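Local structure of Non-ribosomal peptide synthetase (Methanobrevibacter ruminantium, 6VTJ) at residues M352-Q365 with M389-D401. The protein probably carries a peptide intermediate on a phosphopantetheine-bearing carrier domain and releases it by NAD(P)H-dependent reduction in its reductase domain. Residues are numbered along the deposited sequence; the frame is centred on the assembly and turned at random.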
loop_
_atom_site.group_PDB
_atom_site.type_symbol
_atom_site.label_atom_id
_atom_site.label_comp_id
_atom_site.label_asym_id
_atom_site.label_seq_id
_atom_site.Cartn_x
_atom_site.Cartn_y
_atom_site.Cartn_z
ATOM N N MET A 352 -23.226 9.254 2.938
ATOM C CA MET A 352 -22.240 9.434 1.881
ATOM C C MET A 352 -22.920 10.163 0.735
ATOM O O MET A 352 -24.122 9.988 0.513
ATOM C CB MET A 352 -21.685 8.095 1.394
ATOM C CG MET A 352 -22.770 7.042 1.107
ATOM S SD MET A 352 -22.062 5.504 0.481
ATOM C CE MET A 352 -23.584 4.573 0.248
ATOM N N ASN A 353 -22.162 10.976 0.000
ATOM C CA ASN A 353 -22.740 11.654 -1.156
ATOM C C ASN A 353 -22.710 10.709 -2.360
ATOM O O ASN A 353 -22.216 9.583 -2.260
ATOM C CB ASN A 353 -22.037 13.001 -1.368
ATOM C CG ASN A 353 -20.655 12.893 -1.989
ATOM O OD1 ASN A 353 -20.396 12.097 -2.890
ATOM N ND2 ASN A 353 -19.760 13.743 -1.514
ATOM N N PRO A 354 -23.282 11.108 -3.508
ATOM C CA PRO A 354 -23.380 10.147 -4.616
ATOM C C PRO A 354 -22.037 9.763 -5.216
ATOM O O PRO A 354 -21.873 8.605 -5.617
ATOM C CB PRO A 354 -24.277 10.865 -5.639
ATOM C CG PRO A 354 -25.064 11.822 -4.843
ATOM C CD PRO A 354 -24.127 12.292 -3.758
ATOM N N ALA A 355 -21.068 10.683 -5.285
ATOM C CA ALA A 355 -19.750 10.312 -5.805
ATOM C C ALA A 355 -19.103 9.247 -4.927
ATOM O O ALA A 355 -18.526 8.269 -5.428
ATOM C CB ALA A 355 -18.861 11.542 -5.897
ATOM N N MET A 356 -19.221 9.412 -3.610
ATOM C CA MET A 356 -18.714 8.415 -2.677
ATOM C C MET A 356 -19.423 7.079 -2.862
ATOM O O MET A 356 -18.775 6.029 -2.954
ATOM C CB MET A 356 -18.874 8.934 -1.248
ATOM C CG MET A 356 -18.255 10.317 -1.038
ATOM S SD MET A 356 -18.727 11.100 0.508
ATOM C CE MET A 356 -18.268 9.822 1.674
ATOM N N ALA A 357 -20.763 7.103 -2.924
ATOM C CA ALA A 357 -21.530 5.871 -3.082
ATOM C C ALA A 357 -21.111 5.110 -4.335
ATOM O O ALA A 357 -21.026 3.874 -4.317
ATOM C CB ALA A 357 -23.033 6.181 -3.132
ATOM N N SER A 358 -20.827 5.832 -5.427
ATOM C CA SER A 358 -20.554 5.177 -6.706
ATOM C C SER A 358 -19.115 4.698 -6.857
ATOM O O SER A 358 -18.833 3.917 -7.779
ATOM C CB SER A 358 -20.901 6.122 -7.856
ATOM O OG SER A 358 -22.284 6.015 -8.165
ATOM N N GLU A 359 -18.207 5.119 -5.985
ATOM C CA GLU A 359 -16.810 4.732 -6.125
ATOM C C GLU A 359 -16.653 3.223 -6.020
ATOM O O GLU A 359 -17.059 2.614 -5.024
ATOM C CB GLU A 359 -15.961 5.430 -5.069
ATOM C CG GLU A 359 -14.479 5.190 -5.253
ATOM C CD GLU A 359 -13.641 6.105 -4.397
ATOM O OE1 GLU A 359 -13.950 6.243 -3.183
ATOM O OE2 GLU A 359 -12.671 6.683 -4.946
ATOM N N LYS A 360 -16.095 2.628 -7.073
ATOM C CA LYS A 360 -15.854 1.198 -7.155
ATOM C C LYS A 360 -14.541 0.832 -6.486
ATOM O O LYS A 360 -13.600 1.628 -6.439
ATOM C CB LYS A 360 -15.779 0.726 -8.610
ATOM C CG LYS A 360 -16.878 1.199 -9.530
ATOM C CD LYS A 360 -18.138 0.410 -9.354
ATOM C CE LYS A 360 -19.085 0.652 -10.524
ATOM N NZ LYS A 360 -20.407 0.024 -10.262
ATOM N N VAL A 361 -14.462 -0.403 -5.995
ATOM C CA VAL A 361 -13.217 -0.889 -5.424
ATOM C C VAL A 361 -13.115 -2.387 -5.646
ATOM O O VAL A 361 -14.125 -3.097 -5.701
ATOM C CB VAL A 361 -13.106 -0.543 -3.924
ATOM C CG1 VAL A 361 -13.913 -1.546 -3.082
ATOM C CG2 VAL A 361 -11.660 -0.538 -3.521
ATOM N N ASP A 362 -11.877 -2.853 -5.809
ATOM C CA ASP A 362 -11.548 -4.260 -5.647
ATOM C C ASP A 362 -11.481 -4.606 -4.167
ATOM O O ASP A 362 -10.967 -3.830 -3.353
ATOM C CB ASP A 362 -10.204 -4.569 -6.301
ATOM C CG ASP A 362 -9.038 -3.886 -5.589
ATOM O OD1 ASP A 362 -8.940 -2.635 -5.642
ATOM O OD2 ASP A 362 -8.220 -4.598 -4.975
ATOM N N MET A 363 -12.034 -5.754 -3.811
ATOM C CA MET A 363 -11.821 -6.329 -2.486
ATOM C C MET A 363 -10.939 -7.554 -2.702
ATOM O O MET A 363 -11.416 -8.667 -2.938
ATOM C CB MET A 363 -13.126 -6.649 -1.797
ATOM C CG MET A 363 -14.059 -5.438 -1.739
ATOM S SD MET A 363 -13.610 -4.232 -0.481
ATOM C CE MET A 363 -14.024 -5.134 1.016
ATOM N N SER A 364 -9.632 -7.329 -2.647
ATOM C CA SER A 364 -8.655 -8.381 -2.917
ATOM C C SER A 364 -8.400 -9.135 -1.618
ATOM O O SER A 364 -7.568 -8.734 -0.803
ATOM C CB SER A 364 -7.383 -7.767 -3.487
ATOM O OG SER A 364 -7.641 -7.155 -4.746
ATOM N N GLN A 365 -9.135 -10.238 -1.431
ATOM C CA GLN A 365 -9.042 -11.033 -0.210
ATOM C C GLN A 365 -7.635 -11.607 -0.053
ATOM O O GLN A 365 -7.120 -12.272 -0.962
ATOM C CB GLN A 365 -10.080 -12.156 -0.247
ATOM C CG GLN A 365 -11.531 -11.669 -0.520
ATOM C CD GLN A 365 -11.944 -11.768 -1.994
ATOM O OE1 GLN A 365 -11.101 -11.878 -2.887
ATOM N NE2 GLN A 365 -13.255 -11.760 -2.245
ATOM N N MET A 389 -5.475 -8.363 -8.670
ATOM C CA MET A 389 -6.517 -7.814 -7.825
ATOM C C MET A 389 -7.864 -8.364 -8.264
ATOM O O MET A 389 -8.066 -8.707 -9.435
ATOM C CB MET A 389 -6.533 -6.277 -7.863
ATOM C CG MET A 389 -6.517 -5.664 -9.259
ATOM S SD MET A 389 -5.959 -3.930 -9.212
ATOM C CE MET A 389 -7.415 -3.109 -8.552
ATOM N N ASN A 390 -8.786 -8.432 -7.302
ATOM C CA ASN A 390 -10.128 -8.956 -7.522
ATOM C C ASN A 390 -10.862 -8.188 -8.615
ATOM O O ASN A 390 -11.171 -7.004 -8.448
ATOM C CB ASN A 390 -10.913 -8.916 -6.217
ATOM C CG ASN A 390 -12.107 -9.833 -6.244
ATOM O OD1 ASN A 390 -12.765 -9.950 -7.259
ATOM N ND2 ASN A 390 -12.380 -10.503 -5.129
ATOM N N ASN A 391 -11.135 -8.838 -9.743
ATOM C CA ASN A 391 -11.725 -8.142 -10.874
ATOM C C ASN A 391 -13.229 -7.927 -10.724
ATOM O O ASN A 391 -13.811 -7.179 -11.516
ATOM C CB ASN A 391 -11.416 -8.883 -12.186
ATOM C CG ASN A 391 -11.977 -10.290 -12.216
ATOM O OD1 ASN A 391 -11.638 -11.126 -11.385
ATOM N ND2 ASN A 391 -12.801 -10.569 -13.210
ATOM N N HIS A 392 -13.866 -8.520 -9.719
ATOM C CA HIS A 392 -15.295 -8.288 -9.473
ATOM C C HIS A 392 -15.464 -7.093 -8.526
ATOM O O HIS A 392 -15.707 -7.235 -7.320
ATOM C CB HIS A 392 -15.938 -9.563 -8.929
ATOM C CG HIS A 392 -15.690 -10.762 -9.786
ATOM N ND1 HIS A 392 -14.896 -11.820 -9.384
ATOM C CD2 HIS A 392 -16.099 -11.057 -11.043
ATOM C CE1 HIS A 392 -14.841 -12.718 -10.351
ATOM N NE2 HIS A 392 -15.560 -12.278 -11.369
ATOM N N TYR A 393 -15.332 -5.890 -9.092
ATOM C CA TYR A 393 -15.407 -4.660 -8.307
ATOM C C TYR A 393 -16.801 -4.482 -7.719
ATOM O O TYR A 393 -17.807 -4.838 -8.342
ATOM C CB TYR A 393 -15.092 -3.428 -9.155
ATOM C CG TYR A 393 -13.710 -3.361 -9.777
ATOM C CD1 TYR A 393 -12.696 -4.235 -9.402
ATOM C CD2 TYR A 393 -13.430 -2.410 -10.750
ATOM C CE1 TYR A 393 -11.441 -4.164 -9.988
ATOM C CE2 TYR A 393 -12.186 -2.323 -11.337
ATOM C CZ TYR A 393 -11.193 -3.201 -10.954
ATOM O OH TYR A 393 -9.955 -3.095 -11.527
ATOM N N ILE A 394 -16.849 -3.923 -6.506
ATOM C CA ILE A 394 -18.090 -3.546 -5.854
ATOM C C ILE A 394 -18.081 -2.031 -5.671
ATOM O O ILE A 394 -17.065 -1.366 -5.875
ATOM C CB ILE A 394 -18.294 -4.271 -4.505
ATOM C CG1 ILE A 394 -17.182 -3.958 -3.518
ATOM C CG2 ILE A 394 -18.343 -5.760 -4.704
ATOM C CD1 ILE A 394 -17.434 -4.583 -2.154
ATOM N N SER A 395 -19.232 -1.484 -5.298
ATOM C CA SER A 395 -19.317 -0.061 -5.002
ATOM C C SER A 395 -19.540 0.141 -3.512
ATOM O O SER A 395 -19.721 -0.810 -2.757
ATOM C CB SER A 395 -20.431 0.601 -5.808
ATOM O OG SER A 395 -21.676 0.306 -5.224
ATOM N N HIS A 396 -19.528 1.409 -3.091
ATOM C CA HIS A 396 -19.780 1.697 -1.690
ATOM C C HIS A 396 -21.246 1.532 -1.328
ATOM O O HIS A 396 -21.563 1.461 -0.140
ATOM C CB HIS A 396 -19.281 3.093 -1.335
ATOM C CG HIS A 396 -17.797 3.150 -1.139
ATOM N ND1 HIS A 396 -16.906 3.105 -2.191
ATOM C CD2 HIS A 396 -17.045 3.201 -0.015
ATOM C CE1 HIS A 396 -15.671 3.153 -1.726
ATOM N NE2 HIS A 396 -15.725 3.204 -0.407
ATOM N N ARG A 397 -22.133 1.426 -2.316
ATOM C CA ARG A 397 -23.496 1.009 -2.021
ATOM C C ARG A 397 -23.523 -0.451 -1.602
ATOM O O ARG A 397 -24.266 -0.824 -0.689
ATOM C CB ARG A 397 -24.403 1.238 -3.233
ATOM C CG ARG A 397 -24.478 2.683 -3.698
ATOM C CD ARG A 397 -25.432 2.844 -4.886
ATOM N NE ARG A 397 -25.539 4.243 -5.259
ATOM C CZ ARG A 397 -24.746 4.841 -6.143
ATOM N NH1 ARG A 397 -23.799 4.149 -6.773
ATOM N NH2 ARG A 397 -24.898 6.133 -6.392
ATOM N N ASP A 398 -22.696 -1.289 -2.232
ATOM C CA ASP A 398 -22.588 -2.674 -1.791
ATOM C C ASP A 398 -22.088 -2.741 -0.361
ATOM O O ASP A 398 -22.637 -3.481 0.483
ATOM C CB ASP A 398 -21.648 -3.447 -2.714
ATOM C CG ASP A 398 -22.195 -3.590 -4.103
ATOM O OD1 ASP A 398 -23.347 -4.049 -4.234
ATOM O OD2 ASP A 398 -21.474 -3.251 -5.069
ATOM N N ILE A 399 -21.047 -1.953 -0.065
ATOM C CA ILE A 399 -20.480 -1.978 1.275
ATOM C C ILE A 399 -21.493 -1.474 2.284
ATOM O O ILE A 399 -21.689 -2.083 3.340
ATOM C CB ILE A 399 -19.178 -1.167 1.335
ATOM C CG1 ILE A 399 -18.057 -1.926 0.628
ATOM C CG2 ILE A 399 -18.825 -0.884 2.778
ATOM C CD1 ILE A 399 -17.233 -1.052 -0.278
ATOM N N VAL A 400 -22.177 -0.372 1.964
ATOM C CA VAL A 400 -23.140 0.193 2.905
ATOM C C VAL A 400 -24.363 -0.712 3.050
ATOM O O VAL A 400 -24.938 -0.800 4.135
ATOM C CB VAL A 400 -23.505 1.633 2.491
ATOM C CG1 VAL A 400 -24.802 2.080 3.132
ATOM C CG2 VAL A 400 -22.397 2.584 2.931
ATOM N N ASP A 401 -24.771 -1.419 1.991
ATOM C CA ASP A 401 -25.835 -2.406 2.143
ATOM C C ASP A 401 -25.443 -3.460 3.161
ATOM O O ASP A 401 -26.265 -3.857 3.999
ATOM C CB ASP A 401 -26.171 -3.070 0.806
ATOM C CG ASP A 401 -26.899 -2.132 -0.156
ATOM O OD1 ASP A 401 -27.279 -1.011 0.263
ATOM O OD2 ASP A 401 -27.054 -2.503 -1.345
HETATM O O HOH W 1 -19.776 -2.770 -9.471
HETATM O O HOH W 2 -13.448 -7.061 -5.689
#
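R397 runs out extended across the end of helix 354-358 and lays one face of its guanidinium over A357 CB. The edge of the same group meets S358, whose OG lies in the guanidinium plane and takes a bond from NH1 of R397 (2.8 Å) plus a weak, more bent one from NH2. R397 NE also forms a salt bridge with E412. A leucine here would probably leave E412 without its charge partner and S358 OG without this donor, while the CB of A357 would lose the flat cover above it. Alongside, the H396 ring uses ND1 to reach E359 O (2.9 Å), the acceptor lying in the ring plane, and I399 CD1 sits over one ring face. CE of M352 meets CG2 of V400, tip to tip, at 3.5 Å.

Where the chain leaves helix 354-358 and, on the other side, leads into helix 396-401, V361 and I394 form an antiparallel hydrogen-bonded pair, their side chains side by side on one face of the sheet. With CG1 of I394 between its backbone N and carbonyl carbon (chi1 60°), its CD1 reaches M363 CG at 3.5 Å, the two side chains crossing at about a right angle; F339 and L477 also touch M363.

Further along, S364 OG donates to the anti lone pair of D362 OD2, which has a second donor in N320 N, and accepts from N390 N (3.1 Å). The backbone of S364 bonds N320 and M322 in the neighbouring parallel strand. N390 ND2 makes weak bonds to M363 O and Q365 OE1, and it shares P470 O with Q365 NE2. The buried polar groups at this end thus satisfy one another with help from N320 and P470, whereas at the other end the charge of R397 is tied to E412.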